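Thrombospondin related anonymous protein (Plasmodium falciparum, PDB 4F1J) is an adhesive membrane protein of the malaria parasite, whose magnesium-loaded von Willebrand factor A domain, the part described here, probably binds ligands during cell adhesion. Local coordinates at residues 18-23 and 86-91; 119-124 and 147-152. One frame throughout, in Å; residues are numbered along the deposited sequence.

Both contacts belong to one von Willebrand factor A domain and meet at the same magnesium ion. Contact 1 comes first along the chain and closes before contact 2 opens. It joins the start of helix 22-38 to the loop between helices 72-80 and 94-106. Contact 2 lies deeper, between strands 115-122 and 145-151 of the central sheet. Their centres are about 15 Å apart. Ser19 of contact 1 and Asp123 of contact 2 both bind the metal, and Ser19 OG lies 2.6 Å from Asp123 OD2, a probable hydrogen bond. Ser17 and three waters complete the coordination of the ion. The buried C-terminal end of strand 115-122 and the more exposed 18-20 segment therefore build the ion site together.

Contact 1 of 2, residues 18-23 and 86-91; sequences GSIRRH and NLPYGR. With MG (magnesium ion), chain C; SO4 (sulfate ion), chain G.
Gly18 donates its N-H to Gly90 O, 2.9 Å away and nearly straight at 167°. This bond ties the metal-binding loop of the von Willebrand factor A domain, the MIDAS region, to the 86-91 loop. A water adds a second link. It accepts from Ser19 N and donates to Gly90 O. Ser19 points its CB away from the 86-91 loop and binds magnesium through OG at 2.1 Å. Its chi1 of 62° sets OG between the backbone N and the carbonyl carbon. Ser17 and Asp123 share this metal. Ile20 CB packs on Pro88 CG at 4.1 Å. Pro88 follows a cis peptide bond, and its ring also lies against the Arg21 and Arg22 backbone. Arg21 is the N-cap of helix 22-38. Arg22 has CG anti to its backbone N and bends at chi2 (68°), which brings the guanidinium alongside the loop. Arg22 NH1 hydrogen-bonds Leu87 O at 2.8 Å, with the oxygen slightly out of the guanidinium plane. Arg22 NH2 also hydrogen-bonds Leu83 O. A sulfate, probably from the crystallisation liquor, is held by two bonds: from Arg22 NH2 to O3 and, at the guanidinium edge and in plane, from Arg22 NE to O4 at 2.9 Å.

Contact 2 of 2, residues 119-124 and 147-152; sequences VILTDG and AVFGIG. With MG (magnesium ion), chain C.
Leu121 lays its CD2 methyl against Phe149 CB at 3.7 Å, and the two side chains cross at a slant. With CG anti to the carbonyl carbon (chi1 -51°), the end of Leu121 swings nearer the neighbouring strand. Beyond CB the Phe149 ring leads away and meets Phe191 of helix 184-200 edge-to-face. On the other face, Ile120 CD1 rests on Val148 CG2 at 3.9 Å. Thr122 CG2 meets the other branch, Val148 CG1, at 4.0 Å. Thr122 OG1 is instead hydrogen-bonded to Asp15. The strands run parallel, with an angle of 17° between them. Four backbone bonds join them. Phe149 N to Ile120 O is 2.8 Å, while Ile151 N to Thr122 O, 2.9 Å with an N-H...O angle of 134°, is more bent. At the C-terminal ends of the strands, one water donates to both Asp123 O and Ile151 O. Asp123 OD1 binds magnesium at 2.1 Å, and a metal-bound water donates back to Asp123 O. The two strands belong to a beta-alpha-beta unit with helix 129-141. A metal ligand at the C-terminal end of a parallel strand is typical of the Rossmann-like von Willebrand factor A fold and its MIDAS.

Contact 1 of 2, residues 18-23 and 86-91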
loop_
_atom_site.group_PDB
_atom_site.type_symbol
_atom_site.label_atom_id
_atom_site.label_comp_id
_atom_site.label_asym_id
_atom_site.label_seq_id
_atom_site.Cartn_x
_atom_site.Cartn_y
_atom_site.Cartn_z
ATOM N N GLY A 18 4.729 10.276 -12.098
ATOM C CA GLY A 18 4.417 10.622 -13.508
ATOM C C GLY A 18 4.558 9.479 -14.504
ATOM O O GLY A 18 3.831 9.423 -15.512
ATOM N N SER A 19 5.436 8.529 -14.204
ATOM C CA SER A 19 5.674 7.353 -15.045
ATOM C C SER A 19 4.422 6.546 -15.352
ATOM O O SER A 19 4.343 5.846 -16.374
ATOM C CB SER A 19 6.648 6.429 -14.341
ATOM O OG SER A 19 6.073 6.007 -13.124
ATOM N N ILE A 20 3.452 6.640 -14.456
ATOM C CA ILE A 20 2.195 5.894 -14.567
ATOM C C ILE A 20 1.436 6.161 -15.864
ATOM O O ILE A 20 0.886 5.238 -16.457
ATOM C CB ILE A 20 1.280 6.191 -13.364
ATOM C CG1 ILE A 20 1.898 5.567 -12.097
ATOM C CG2 ILE A 20 -0.169 5.661 -13.611
ATOM C CD1 ILE A 20 1.132 5.880 -10.786
ATOM N N ARG A 21 1.440 7.426 -16.266
ATOM C CA ARG A 21 0.627 7.956 -17.357
ATOM C C ARG A 21 -0.835 8.069 -16.934
ATOM O O ARG A 21 -1.409 7.167 -16.302
ATOM C CB ARG A 21 0.757 7.155 -18.652
ATOM C CG ARG A 21 2.189 6.919 -19.124
ATOM C CD ARG A 21 2.874 8.205 -19.485
ATOM N NE ARG A 21 4.266 8.043 -19.889
ATOM C CZ ARG A 21 4.688 7.627 -21.089
ATOM N NH1 ARG A 21 3.833 7.288 -22.056
ATOM N NH2 ARG A 21 5.995 7.549 -21.327
ATOM N N ARG A 22 -1.430 9.197 -17.286
ATOM C CA ARG A 22 -2.814 9.485 -16.937
ATOM C C ARG A 22 -3.781 8.358 -17.321
ATOM O O ARG A 22 -4.660 8.007 -16.524
ATOM C CB ARG A 22 -3.253 10.816 -17.556
ATOM C CG ARG A 22 -4.666 11.183 -17.335
ATOM C CD ARG A 22 -4.990 11.503 -15.900
ATOM N NE ARG A 22 -6.391 11.890 -15.757
ATOM C CZ ARG A 22 -6.985 12.218 -14.615
ATOM N NH1 ARG A 22 -6.309 12.225 -13.472
ATOM N NH2 ARG A 22 -8.266 12.544 -14.619
ATOM N N HIS A 23 -3.637 7.769 -18.514
ATOM C CA HIS A 23 -4.648 6.769 -18.921
ATOM C C HIS A 23 -4.599 5.528 -18.016
ATOM O O HIS A 23 -5.626 4.962 -17.680
ATOM C CB HIS A 23 -4.519 6.399 -20.406
ATOM C CG HIS A 23 -3.232 5.737 -20.755
ATOM N ND1 HIS A 23 -3.070 4.379 -20.680
ATOM C CD2 HIS A 23 -2.070 6.234 -21.240
ATOM C CE1 HIS A 23 -1.845 4.062 -21.063
ATOM N NE2 HIS A 23 -1.220 5.166 -21.427
ATOM N N ASN A 86 -4.888 16.524 -10.561
ATOM C CA ASN A 86 -3.753 16.670 -11.467
ATOM C C ASN A 86 -2.836 15.459 -11.459
ATOM O O ASN A 86 -1.720 15.530 -11.958
ATOM C CB ASN A 86 -2.946 17.936 -11.130
ATOM C CG ASN A 86 -2.286 17.887 -9.756
ATOM O OD1 ASN A 86 -2.588 17.018 -8.925
ATOM N ND2 ASN A 86 -1.367 18.833 -9.507
ATOM N N LEU A 87 -3.307 14.341 -10.917
ATOM C CA LEU A 87 -2.480 13.143 -10.828
ATOM C C LEU A 87 -2.582 12.346 -12.112
ATOM O O LEU A 87 -3.586 12.415 -12.804
ATOM C CB LEU A 87 -2.965 12.268 -9.677
ATOM C CG LEU A 87 -2.837 12.906 -8.302
ATOM C CD1 LEU A 87 -3.498 11.946 -7.262
ATOM C CD2 LEU A 87 -1.383 13.237 -7.957
ATOM N N PRO A 88 -1.555 11.570 -12.437
ATOM C CA PRO A 88 -0.289 11.376 -11.734
ATOM C C PRO A 88 0.792 12.365 -12.153
ATOM O O PRO A 88 0.702 12.959 -13.228
ATOM C CB PRO A 88 0.114 9.982 -12.180
ATOM C CG PRO A 88 -0.419 9.905 -13.599
ATOM C CD PRO A 88 -1.666 10.695 -13.622
ATOM N N TYR A 89 1.807 12.513 -11.319
ATOM C CA TYR A 89 2.959 13.346 -11.629
ATOM C C TYR A 89 4.045 13.146 -10.576
ATOM O O TYR A 89 3.769 12.736 -9.437
ATOM C CB TYR A 89 2.559 14.829 -11.694
ATOM C CG TYR A 89 2.315 15.496 -10.358
ATOM C CD1 TYR A 89 3.373 15.973 -9.602
ATOM C CD2 TYR A 89 1.025 15.671 -9.873
ATOM C CE1 TYR A 89 3.161 16.599 -8.368
ATOM C CE2 TYR A 89 0.800 16.271 -8.645
ATOM C CZ TYR A 89 1.887 16.742 -7.899
ATOM O OH TYR A 89 1.661 17.372 -6.694
ATOM N N GLY A 90 5.283 13.446 -10.959
ATOM C CA GLY A 90 6.373 13.528 -10.006
ATOM C C GLY A 90 7.139 12.237 -9.824
ATOM O O GLY A 90 6.947 11.288 -10.575
ATOM N N ARG A 91 8.001 12.229 -8.816
ATOM C CA ARG A 91 8.995 11.165 -8.633
ATOM C C ARG A 91 8.481 10.071 -7.700
ATOM O O ARG A 91 7.295 9.823 -7.707
ATOM C CB ARG A 91 10.356 11.763 -8.220
ATOM C CG ARG A 91 10.365 12.631 -6.995
ATOM C CD ARG A 91 11.764 13.245 -6.775
ATOM N NE ARG A 91 11.875 13.932 -5.495
ATOM C CZ ARG A 91 12.068 13.328 -4.310
ATOM N NH1 ARG A 91 12.162 12.002 -4.192
ATOM N NH2 ARG A 91 12.176 14.061 -3.215
HETATM MG MG MG C . 6.906 5.531 -11.271
HETATM S S SO4 G . -9.320 11.458 -18.271
HETATM O O1 SO4 G . -9.632 10.091 -18.662
HETATM O O2 SO4 G . -9.842 12.422 -19.244
HETATM O O3 SO4 G . -9.973 11.693 -16.982
HETATM O O4 SO4 G . -7.888 11.652 -18.223
HETATM O O HOH W 1 7.842 9.407 -12.568
HETATM O O HOH W 2 7.410 5.038 -9.252
HETATM O O HOH W 3 8.310 6.909 -11.483
HETATM O O HOH W 4 8.195 4.329 -12.281
#

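Contact 2 of 2, residues 119-124 and 147-152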
loop_
_atom_site.group_PDB
_atom_site.type_symbol
_atom_site.label_atom_id
_atom_site.label_comp_id
_atom_site.label_asym_id
_atom_site.label_seq_id
_atom_site.Cartn_x
_atom_site.Cartn_y
_atom_site.Cartn_z
ATOM N N VAL A 119 0.741 -1.694 2.797
ATOM C CA VAL A 119 0.625 -2.229 1.443
ATOM C C VAL A 119 0.952 -1.131 0.457
ATOM O O VAL A 119 0.289 -0.071 0.446
ATOM C CB VAL A 119 -0.757 -2.772 1.150
ATOM C CG1 VAL A 119 -0.804 -3.275 -0.283
ATOM C CG2 VAL A 119 -1.079 -3.916 2.124
ATOM N N ILE A 120 2.022 -1.367 -0.307
ATOM C CA ILE A 120 2.538 -0.410 -1.286
ATOM C C ILE A 120 2.077 -0.842 -2.693
ATOM O O ILE A 120 2.292 -1.982 -3.090
ATOM C CB ILE A 120 4.083 -0.355 -1.244
ATOM C CG1 ILE A 120 4.590 0.275 0.053
ATOM C CG2 ILE A 120 4.596 0.422 -2.448
ATOM C CD1 ILE A 120 5.990 -0.246 0.519
ATOM N N LEU A 121 1.464 0.073 -3.441
ATOM C CA LEU A 121 1.211 -0.100 -4.873
ATOM C C LEU A 121 2.219 0.791 -5.615
ATOM O O LEU A 121 2.259 1.993 -5.390
ATOM C CB LEU A 121 -0.220 0.294 -5.233
ATOM C CG LEU A 121 -1.378 -0.308 -4.428
ATOM C CD1 LEU A 121 -2.716 0.190 -5.017
ATOM C CD2 LEU A 121 -1.274 -1.811 -4.358
ATOM N N THR A 122 3.097 0.199 -6.430
ATOM C CA THR A 122 4.153 1.019 -7.054
ATOM C C THR A 122 4.468 0.564 -8.459
ATOM O O THR A 122 4.377 -0.603 -8.762
ATOM C CB THR A 122 5.437 1.028 -6.181
ATOM O OG1 THR A 122 6.365 2.044 -6.642
ATOM C CG2 THR A 122 6.096 -0.354 -6.128
ATOM N N ASP A 123 4.888 1.505 -9.301
ATOM C CA ASP A 123 5.341 1.172 -10.664
ATOM C C ASP A 123 6.822 1.506 -10.883
ATOM O O ASP A 123 7.277 1.585 -12.029
ATOM C CB ASP A 123 4.486 1.910 -11.689
ATOM C CG ASP A 123 4.974 3.312 -11.994
ATOM O OD1 ASP A 123 5.535 4.009 -11.089
ATOM O OD2 ASP A 123 4.727 3.739 -13.140
ATOM N N GLY A 124 7.552 1.723 -9.797
ATOM C CA GLY A 124 8.945 2.151 -9.898
ATOM C C GLY A 124 9.806 1.730 -8.733
ATOM O O GLY A 124 9.405 0.942 -7.870
ATOM N N ALA A 147 3.962 -5.205 2.556
ATOM C CA ALA A 147 3.653 -5.921 1.318
ATOM C C ALA A 147 3.793 -4.967 0.148
ATOM O O ALA A 147 3.541 -3.784 0.298
ATOM C CB ALA A 147 2.235 -6.515 1.371
ATOM N N VAL A 148 4.177 -5.491 -1.011
ATOM C CA VAL A 148 4.340 -4.683 -2.209
ATOM C C VAL A 148 3.673 -5.336 -3.420
ATOM O O VAL A 148 3.879 -6.517 -3.722
ATOM C CB VAL A 148 5.827 -4.429 -2.556
ATOM C CG1 VAL A 148 5.948 -3.690 -3.895
ATOM C CG2 VAL A 148 6.539 -3.620 -1.441
ATOM N N PHE A 149 2.912 -4.530 -4.140
ATOM C CA PHE A 149 2.285 -4.933 -5.405
ATOM C C PHE A 149 2.935 -4.070 -6.483
ATOM O O PHE A 149 2.679 -2.865 -6.563
ATOM C CB PHE A 149 0.774 -4.693 -5.326
ATOM C CG PHE A 149 -0.015 -5.207 -6.519
ATOM C CD1 PHE A 149 -0.205 -4.401 -7.636
ATOM C CD2 PHE A 149 -0.600 -6.471 -6.499
ATOM C CE1 PHE A 149 -0.954 -4.836 -8.719
ATOM C CE2 PHE A 149 -1.345 -6.921 -7.594
ATOM C CZ PHE A 149 -1.531 -6.108 -8.686
ATOM N N GLY A 150 3.777 -4.693 -7.303
ATOM C CA GLY A 150 4.523 -3.996 -8.347
ATOM C C GLY A 150 3.807 -4.038 -9.672
ATOM O O GLY A 150 3.188 -5.041 -10.021
ATOM N N ILE A 151 3.914 -2.955 -10.427
ATOM C CA ILE A 151 3.160 -2.804 -11.667
ATOM C C ILE A 151 4.066 -2.369 -12.807
ATOM O O ILE A 151 4.776 -1.388 -12.696
ATOM C CB ILE A 151 2.062 -1.750 -11.551
ATOM C CG1 ILE A 151 1.216 -1.994 -10.308
ATOM C CG2 ILE A 151 1.192 -1.774 -12.804
ATOM C CD1 ILE A 151 0.291 -0.873 -9.958
ATOM N N GLY A 152 3.990 -3.089 -13.914
ATOM C CA GLY A 152 4.629 -2.655 -15.139
ATOM C C GLY A 152 6.099 -2.981 -15.162
ATOM O O GLY A 152 6.623 -3.743 -14.320
HETATM MG MG MG C . 6.906 5.531 -11.271
HETATM O O HOH W 5 6.362 0.333 -14.152
HETATM O O HOH W 4 8.195 4.329 -12.281
HETATM O O HOH W 2 7.410 5.038 -9.252
HETATM O O HOH W 3 8.310 6.909 -11.483
#